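Local atomic coordinates of Ent-copalyl diphosphate synthase (Streptomyces platensis, PDB entry 5BP8), a protein that is a terpene-cyclase-type protein, mainly helical, part of which is related in sequence to squalene-hopene cyclases. Residues I259-F262 and E263-W266. Residues are numbered along the deposited sequence; the frame is centred on the assembly and turned at random.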
loop_
_atom_site.group_PDB
_atom_site.type_symbol
_atom_site.label_atom_id
_atom_site.label_comp_id
_atom_site.label_asym_id
_atom_site.label_seq_id
_atom_site.Cartn_x
_atom_site.Cartn_y
_atom_site.Cartn_z
ATOM N N ILE A 259 4.473 -8.180 -4.161
ATOM C CA ILE A 259 4.585 -6.828 -4.714
ATOM C C ILE A 259 5.885 -6.683 -5.541
ATOM O O ILE A 259 6.459 -5.602 -5.658
ATOM C CB ILE A 259 4.568 -5.755 -3.612
ATOM C CG1 ILE A 259 5.696 -5.953 -2.585
ATOM C CG2 ILE A 259 3.211 -5.693 -2.944
ATOM C CD1 ILE A 259 6.004 -4.683 -1.836
ATOM N N VAL A 260 6.351 -7.800 -6.083
ATOM C CA VAL A 260 7.709 -7.896 -6.665
ATOM C C VAL A 260 8.100 -6.750 -7.624
ATOM O O VAL A 260 9.162 -6.157 -7.468
ATOM C CB VAL A 260 7.920 -9.293 -7.287
ATOM C CG1 VAL A 260 6.931 -9.614 -8.394
ATOM C CG2 VAL A 260 9.347 -9.471 -7.774
ATOM N N TYR A 261 7.278 -6.429 -8.601
ATOM C CA TYR A 261 7.665 -5.371 -9.565
ATOM C C TYR A 261 7.700 -3.975 -8.963
ATOM O O TYR A 261 8.640 -3.192 -9.207
ATOM C CB TYR A 261 6.734 -5.393 -10.757
ATOM C CG TYR A 261 6.689 -6.708 -11.541
ATOM C CD1 TYR A 261 7.846 -7.476 -11.749
ATOM C CD2 TYR A 261 5.515 -7.139 -12.147
ATOM C CE1 TYR A 261 7.811 -8.636 -12.502
ATOM C CE2 TYR A 261 5.474 -8.298 -12.889
ATOM C CZ TYR A 261 6.627 -9.030 -13.091
ATOM O OH TYR A 261 6.584 -10.195 -13.842
ATOM N N PHE A 262 6.689 -3.642 -8.161
ATOM C CA PHE A 262 6.712 -2.417 -7.358
ATOM C C PHE A 262 8.008 -2.329 -6.533
ATOM O O PHE A 262 8.735 -1.325 -6.578
ATOM C CB PHE A 262 5.429 -2.398 -6.492
ATOM C CG PHE A 262 5.454 -1.446 -5.320
ATOM C CD1 PHE A 262 5.846 -0.123 -5.450
ATOM C CD2 PHE A 262 5.002 -1.846 -4.102
ATOM C CE1 PHE A 262 5.827 0.755 -4.353
ATOM C CE2 PHE A 262 4.978 -0.973 -3.009
ATOM C CZ PHE A 262 5.399 0.328 -3.141
ATOM N N GLU A 263 8.323 -3.382 -5.794
ATOM C CA GLU A 263 9.516 -3.330 -4.943
ATOM C C GLU A 263 10.807 -3.194 -5.779
ATOM O O GLU A 263 11.677 -2.360 -5.458
ATOM C CB GLU A 263 9.587 -4.570 -4.052
ATOM C CG GLU A 263 10.891 -4.646 -3.267
ATOM C CD GLU A 263 10.838 -5.717 -2.212
ATOM O OE1 GLU A 263 11.662 -6.636 -2.316
ATOM O OE2 GLU A 263 9.996 -5.609 -1.279
ATOM N N GLN A 264 10.913 -3.994 -6.836
ATOM C CA GLN A 264 12.132 -3.967 -7.676
ATOM C C GLN A 264 12.360 -2.563 -8.246
ATOM O O GLN A 264 13.469 -2.032 -8.139
ATOM C CB GLN A 264 12.065 -4.992 -8.791
ATOM C CG GLN A 264 12.205 -6.407 -8.278
ATOM C CD GLN A 264 12.048 -7.489 -9.335
ATOM O OE1 GLN A 264 11.416 -7.307 -10.382
ATOM N NE2 GLN A 264 12.567 -8.665 -9.018
ATOM N N ALA A 265 11.310 -1.961 -8.806
ATOM C CA ALA A 265 11.439 -0.626 -9.413
ATOM C C ALA A 265 11.738 0.460 -8.386
ATOM O O ALA A 265 12.584 1.334 -8.604
ATOM C CB ALA A 265 10.177 -0.280 -10.166
ATOM N N TRP A 266 11.024 0.418 -7.264
ATOM C CA TRP A 266 11.215 1.438 -6.237
ATOM C C TRP A 266 12.616 1.335 -5.604
ATOM O O TRP A 266 13.285 2.352 -5.401
ATOM C CB TRP A 266 10.095 1.407 -5.178
ATOM C CG TRP A 266 8.884 2.381 -5.455
ATOM C CD1 TRP A 266 8.566 3.503 -4.735
ATOM C CD2 TRP A 266 7.883 2.300 -6.518
ATOM N NE1 TRP A 266 7.438 4.103 -5.247
ATOM C CE2 TRP A 266 6.993 3.398 -6.338
ATOM C CE3 TRP A 266 7.674 1.428 -7.604
ATOM C CZ2 TRP A 266 5.872 3.631 -7.189
ATOM C CZ3 TRP A 266 6.512 1.638 -8.439
ATOM C CH2 TRP A 266 5.651 2.735 -8.230
#
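E263 donates its backbone N-H to the carbonyl of I259, the N-cap residue, in a nearly straight bond of 2.9 Å from E263 N to I259 O that closes the first turn of helix 260-274. Its extended side chain crosses that of I259 at about a right angle, the carboxylate passing 4.1 Å (OE2) from I259 CD1. A glutamate suits this buried place because OE2 accepts a hydrogen bond from the backbone N of L26. Q264 continues the i to i+4 ladder, its N bonding to V260 O, and its long side chain runs back beside V260 and Y261. The amide nitrogen NE2 lies 3.5 Å from V260 CG2, while OE1 sits at the edge of the Y261 ring, near its plane, 3.8 Å from Y261 CD1. The amide plane is turned 46° from that ring, and S287 OG of helix 282-291 hydrogen-bonds OE1. This is the N-terminal turn of one of many helices in a mainly helical fold, consistent with a relation to the squalene-hopene cyclases. A265, bonded through N to Y261 O, carries just a methyl group, small enough to fit against V313 of helix 307-319. W266 carries the ladder on with a bond to F262 O, and its indole meets F262 in a T-shaped stack with planes at 77°. F262 presents its ring edge to the indole because chi1 of 163° swings CG away from the backbone N: F262 CE1 stands 3.3 Å above the indole plane, over its centre, and F262 CD1 approaches W266 CE3 to 3.2 Å. Broad and flat, the tryptophan can take this edge on one face while its ring also meets that of H354.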